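Local structure of putative isohexenylglutaconyl-CoA hydratase (Pseudomonas aeruginosa, 4ZU2) at residues A[87-90]-A[91-95]; A[25-28]-A[29-32]. The protein probably hydrates isohexenylglutaconyl-CoA, an intermediate of acyclic terpene breakdown, as a member of the crotonase (enoyl-CoA hydratase/isomerase) family. All blocks are in the same frame, centred on the assembly; numbering follows the deposited sequence.

Contact 1 (A[87-90]-A[91-95]); sequences LNRA and FGSLL
Four successive carbonyls, Leu87 to Ala90, receive the amides of Phe91 to Leu94 four residues on, which joins successive turns of helix 81-99. Gly92 N meets Asn88 O at 3.0 Å, Ser93 N meets Arg89 O at 2.8 Å, and Leu94 N binds Ala90 O at 3.1 Å. Among the side chains, Arg89 and Ser93, one turn apart, lie on the same side of the helix. Arg89 starts with CG anti to its backbone N (chi1 -175°) and bends at chi2, which carries the guanidinium along the helix until NH1 lies 3.4 Å from Ser93 OG, without a bond. Its edge also nears Ser93 N, a fellow donor. The small serine leaves room for the arginine, whose charge is taken up by Asp232 of the second subunit and by Glu96. Asn88 is held through OD1 by Gln148. Phe91 and the leucines are apolar: the ring of Phe91 has Leu95 CG 4.0 Å above one face, displaced from the ring centre, while Leu94 packs on Leu39 and Leu43. Such a division of apolar and polar faces marks an amphipathic helix, here within the crotonase fold, its apolar side packed on helix 33-47 and on Leu120 of helix 116-121 of the same chain, while Arg89 and Asn88 meet a neighbouring subunit of the trimer.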
ATOM      1  N   LEU A  87      23.133  18.522   6.549  1.00 23.84           N
ATOM      2  CA  LEU A  87      23.366  17.252   7.240  1.00 17.62           C
ATOM      3  C   LEU A  87      22.137  16.326   7.260  1.00 17.05           C
ATOM      4  O   LEU A  87      22.314  15.121   7.067  1.00 19.96           O
ATOM      5  CB  LEU A  87      23.891  17.506   8.676  1.00 23.68           C
ATOM      6  CG  LEU A  87      25.238  18.253   8.790  1.00 31.61           C
ATOM      7  CD1 LEU A  87      25.540  18.800  10.210  1.00 34.35           C
ATOM      8  CD2 LEU A  87      26.368  17.349   8.388  1.00 37.07           C
ATOM      9  N   ASN A  88      20.927  16.860   7.512  1.00 14.56           N
ATOM     10  CA  ASN A  88      19.662  16.089   7.329  1.00  9.13           C
ATOM     11  C   ASN A  88      19.505  15.589   5.866  1.00 18.14           C
ATOM     12  O   ASN A  88      19.250  14.427   5.630  1.00 15.07           O
ATOM     13  CB  ASN A  88      18.425  16.900   7.775  1.00  6.95           C
ATOM     14  CG  ASN A  88      17.134  16.085   7.793  1.00 17.59           C
ATOM     15  OD1 ASN A  88      16.192  16.360   7.043  1.00 15.25           O
ATOM     16  ND2 ASN A  88      17.071  15.091   8.676  1.00 20.18           N
ATOM     17  N   ARG A  89      19.737  16.454   4.879  1.00 15.59           N
ATOM     18  CA  ARG A  89      19.648  16.000   3.491  1.00 14.32           C
ATOM     19  C   ARG A  89      20.647  14.889   3.155  1.00 15.19           C
ATOM     20  O   ARG A  89      20.309  13.946   2.431  1.00  7.69           O
ATOM     21  CB  ARG A  89      19.816  17.136   2.478  1.00 14.29           C
ATOM     22  CG  ARG A  89      19.589  16.653   1.055  1.00 17.01           C
ATOM     23  CD  ARG A  89      18.185  16.152   0.898  1.00 15.75           C
ATOM     24  NE  ARG A  89      17.825  15.743  -0.452  1.00  8.33           N
ATOM     25  CZ  ARG A  89      18.027  14.524  -0.938  1.00 14.41           C
ATOM     26  NH1 ARG A  89      18.604  13.596  -0.182  1.00 18.92           N
ATOM     27  NH2 ARG A  89      17.636  14.231  -2.172  1.00 13.36           N
ATOM     28  N   ALA A  90      21.874  14.980   3.683  1.00 15.83           N
ATOM     29  CA  ALA A  90      22.830  13.886   3.507  1.00 15.24           C
ATOM     30  C   ALA A  90      22.369  12.566   4.174  1.00 12.98           C
ATOM     31  O   ALA A  90      22.705  11.501   3.704  1.00 12.49           O
ATOM     32  CB  ALA A  90      24.238  14.271   3.983  1.00 19.24           C
ATOM     33  N   PHE A  91      21.589  12.630   5.246  1.00 16.42           N
ATOM     34  CA  PHE A  91      21.059  11.408   5.817  1.00 10.19           C
ATOM     35  C   PHE A  91      19.936  10.938   4.842  1.00 16.34           C
ATOM     36  O   PHE A  91      19.680   9.747   4.683  1.00 19.33           O
ATOM     37  CB  PHE A  91      20.582  11.584   7.268  1.00  9.20           C
ATOM     38  CG  PHE A  91      19.681  10.447   7.750  1.00 13.09           C
ATOM     39  CD1 PHE A  91      20.149   9.144   7.819  1.00 15.71           C
ATOM     40  CD2 PHE A  91      18.353  10.675   8.061  1.00 21.56           C
ATOM     41  CE1 PHE A  91      19.330   8.113   8.218  1.00 14.88           C
ATOM     42  CE2 PHE A  91      17.522   9.620   8.449  1.00 21.11           C
ATOM     43  CZ  PHE A  91      18.034   8.344   8.546  1.00 11.52           C
ATOM     44  N   GLY A  92      19.323  11.865   4.128  1.00  6.36           N
ATOM     45  CA  GLY A  92      18.359  11.472   3.111  1.00 10.18           C
ATOM     46  C   GLY A  92      19.058  10.802   1.932  1.00 13.25           C
ATOM     47  O   GLY A  92      18.521   9.871   1.329  1.00 15.11           O
ATOM     48  N   SER A  93      20.251  11.275   1.600  1.00 10.58           N
ATOM     49  CA  SER A  93      21.024  10.645   0.539  1.00 13.34           C
ATOM     50  C   SER A  93      21.425   9.235   0.937  1.00 15.48           C
ATOM     51  O   SER A  93      21.440   8.360   0.085  1.00 11.26           O
ATOM     52  CB  SER A  93      22.260  11.452   0.181  1.00 11.01           C
ATOM     53  OG  SER A  93      21.910  12.745  -0.220  1.00 14.74           O
ATOM     54  N   LEU A  94      21.728   8.989   2.212  1.00 12.86           N
ATOM     55  CA  LEU A  94      22.036   7.606   2.630  1.00 11.14           C
ATOM     56  C   LEU A  94      20.842   6.687   2.362  1.00 13.81           C
ATOM     57  O   LEU A  94      21.021   5.599   1.901  1.00 19.09           O
ATOM     58  CB  LEU A  94      22.442   7.513   4.099  1.00 15.07           C
ATOM     59  CG  LEU A  94      22.343   6.138   4.771  1.00 16.77           C
ATOM     60  CD1 LEU A  94      23.134   5.087   4.056  1.00 19.38           C
ATOM     61  CD2 LEU A  94      22.867   6.232   6.198  1.00 21.85           C
ATOM     62  N   LEU A  95      19.624   7.145   2.665  1.00 17.15           N
ATOM     63  CA  LEU A  95      18.442   6.305   2.552  1.00 16.73           C
ATOM     64  C   LEU A  95      18.160   6.046   1.086  1.00 16.54           C
ATOM     65  O   LEU A  95      17.732   4.956   0.704  1.00 11.83           O
ATOM     66  CB  LEU A  95      17.207   6.940   3.238  1.00 15.85           C
ATOM     67  CG  LEU A  95      17.220   7.219   4.751  1.00 21.08           C
ATOM     68  CD1 LEU A  95      15.937   7.991   5.217  1.00 19.05           C
ATOM     69  CD2 LEU A  95      17.420   5.951   5.581  1.00 20.24           C
TER

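Contact 2 (A[25-28]-A[29-32])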
ATOM      1  N   PRO A  25      28.107   0.949  20.332  1.00 25.75           N
ATOM      2  CA  PRO A  25      27.170   0.315  21.268  1.00 28.80           C
ATOM      3  C   PRO A  25      26.874   1.172  22.480  1.00 30.85           C
ATOM      4  O   PRO A  25      25.816   1.070  23.103  1.00 31.24           O
ATOM      5  CB  PRO A  25      27.902  -0.962  21.694  1.00 32.61           C
ATOM      6  CG  PRO A  25      29.360  -0.715  21.350  1.00 33.88           C
ATOM      7  CD  PRO A  25      29.294   0.104  20.100  1.00 27.75           C
ATOM      8  N   GLN A  26      27.851   1.996  22.807  1.00 35.28           N
ATOM      9  CA  GLN A  26      27.774   3.005  23.841  1.00 40.08           C
ATOM     10  C   GLN A  26      26.609   3.956  23.714  1.00 42.34           C
ATOM     11  O   GLN A  26      26.066   4.377  24.728  1.00 44.03           O
ATOM     12  CB  GLN A  26      29.078   3.824  23.840  1.00 46.30           C
ATOM     13  CG  GLN A  26      29.525   4.360  22.411  1.00 51.42           C
ATOM     14  CD  GLN A  26      30.328   3.321  21.610  1.00 41.13           C
ATOM     15  OE1 GLN A  26      30.014   2.177  21.684  1.00 43.70           O
ATOM     16  NE2 GLN A  26      31.356   3.721  20.883  1.00 33.95           N
ATOM     17  N   SER A  27      26.252   4.335  22.482  1.00 42.34           N
ATOM     18  CA  SER A  27      25.093   5.208  22.254  1.00 42.17           C
ATOM     19  C   SER A  27      23.986   4.481  21.505  1.00 40.80           C
ATOM     20  O   SER A  27      23.267   5.098  20.702  1.00 44.04           O
ATOM     21  CB  SER A  27      25.499   6.471  21.496  1.00 48.69           C
ATOM     22  OG  SER A  27      25.858   6.194  20.167  1.00 53.79           O
ATOM     23  N   ARG A  28      23.864   3.175  21.785  1.00 29.96           N
ATOM     24  CA  ARG A  28      22.941   2.282  21.096  1.00 27.07           C
ATOM     25  C   ARG A  28      22.999   2.521  19.575  1.00 23.18           C
ATOM     26  O   ARG A  28      21.982   2.496  18.883  1.00 18.61           O
ATOM     27  CB  ARG A  28      21.507   2.428  21.643  1.00 26.47           C
ATOM     28  CG  ARG A  28      21.351   2.097  23.100  1.00 28.80           C
ATOM     29  CD  ARG A  28      19.881   2.025  23.514  1.00 34.61           C
ATOM     30  NE  ARG A  28      19.124   3.238  23.171  1.00 41.96           N
ATOM     31  CZ  ARG A  28      17.830   3.428  23.458  1.00 43.45           C
ATOM     32  NH1 ARG A  28      17.142   2.500  24.111  1.00 41.42           N
ATOM     33  NH2 ARG A  28      17.220   4.559  23.115  1.00 44.59           N
ATOM     34  N   ASN A  29      24.215   2.764  19.099  1.00 26.89           N
ATOM     35  CA  ASN A  29      24.550   2.859  17.686  1.00 30.53           C
ATOM     36  C   ASN A  29      23.885   4.026  16.968  1.00 29.86           C
ATOM     37  O   ASN A  29      23.363   3.877  15.862  1.00 23.22           O
ATOM     38  CB  ASN A  29      24.199   1.554  16.991  1.00 35.30           C
ATOM     39  CG  ASN A  29      25.038   0.408  17.477  1.00 34.03           C
ATOM     40  OD1 ASN A  29      26.258   0.549  17.628  1.00 33.47           O
ATOM     41  ND2 ASN A  29      24.404  -0.740  17.703  1.00 25.48           N
ATOM     42  N   ALA A  30      23.893   5.179  17.622  1.00 31.15           N
ATOM     43  CA  ALA A  30      23.269   6.378  17.080  1.00 26.72           C
ATOM     44  C   ALA A  30      23.987   6.722  15.780  1.00 26.26           C
ATOM     45  O   ALA A  30      25.175   6.487  15.628  1.00 25.93           O
ATOM     46  CB  ALA A  30      23.363   7.521  18.098  1.00 22.15           C
ATOM     47  N   MET A  31      23.259   7.213  14.805  1.00 27.25           N
ATOM     48  CA  MET A  31      23.898   7.637  13.568  1.00 29.95           C
ATOM     49  C   MET A  31      24.647   8.893  13.828  1.00 27.68           C
ATOM     50  O   MET A  31      24.057   9.916  14.091  1.00 27.84           O
ATOM     51  CB  MET A  31      22.881   7.967  12.518  1.00 31.81           C
ATOM     52  CG  MET A  31      22.092   6.802  12.157  1.00 37.43           C
ATOM     53  SD  MET A  31      22.117   6.475  10.399  1.00 48.58           S
ATOM     54  CE  MET A  31      23.861   6.473  10.124  1.00 17.31           C
ATOM     55  N   SER A  32      25.959   8.804  13.764  1.00 22.12           N
ATOM     56  CA  SER A  32      26.737   9.964  13.790  1.00 18.31           C
ATOM     57  C   SER A  32      26.877  10.443  12.349  1.00 23.40           C
ATOM     58  O   SER A  32      26.613   9.722  11.408  1.00 23.14           O
ATOM     59  CB  SER A  32      28.086   9.646  14.410  1.00 27.74           C
ATOM     60  OG  SER A  32      28.777   8.600  13.729  1.00 31.22           O
TER
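Ser27 and Ala30 close a tight turn, in which Ala30 N reaches back to two oxygens of the serine. Both bonds are weak: that to the backbone O is 3.1 Å long and bent (127°), that to OG is 3.4 Å but straighter. Ser27 OG sits between its own N and carbonyl carbon (chi1 69°), a rotamer that turns it over the turn to within 3.5 Å of Ala30 CB; serine thus supplies a second acceptor, and alanine is small enough to fit beside it. An overlapping turn is closed by Arg28 N, which binds Pro25 O at 3.2 Å, where proline's fixed phi suits a short 3-10 turn. Arg28 and Asn29 both take left-handed backbone angles, so the turn is closer to type III', a left-handed 3-10-like turn, than to classical type I'; asparagine tolerates this conformation better than most residues do. Pro25, Asn29 and Ala30 belong to the Asn-Arg-Pro...Asn-Ala sequence pattern familiar from crotonases, which begins just before Pro25, in the loop that leads from strand 17-22 to helix 33-47. The tight side is the buried amide of Asn29. Its OD1 lies 3.3 Å from Pro25 N, which has no hydrogen to offer, and accepts instead from Arg24 N, while ND2 gives to the carbonyls of Ala60 and His63. Three bonds therefore fix the rotation of the amide, and the loop is stitched to the one after strand 54-59. On the looser side Arg28 is exposed, and its long chain leaves the turn to lie against His63, Ala66, Ala112 and Leu114 rather than across it.

From the N terminus, the chain first meets contact 2, where residues 25-32 turn sharply after strand 17-22 and lead into helix 33-47, with Ser32 at its N-cap. It then passes through strand 54-59 and helix 70-76 before helix 81-99 carries contact 1 at 87-95. The contacts lie in series, neither nested nor crossing: contact 2 closes a short turn, whereas contact 1 only joins successive turns of one helix. Their centres are about 17 Å apart, yet they meet through Met31, whose SD lies 3.9 Å from Phe91 CE1 and whose CE approaches Leu94 CD2. Because Met31 also packs on Val36 and Leu39, the loop, helix 33-47 and helix 81-99 share one apolar seam.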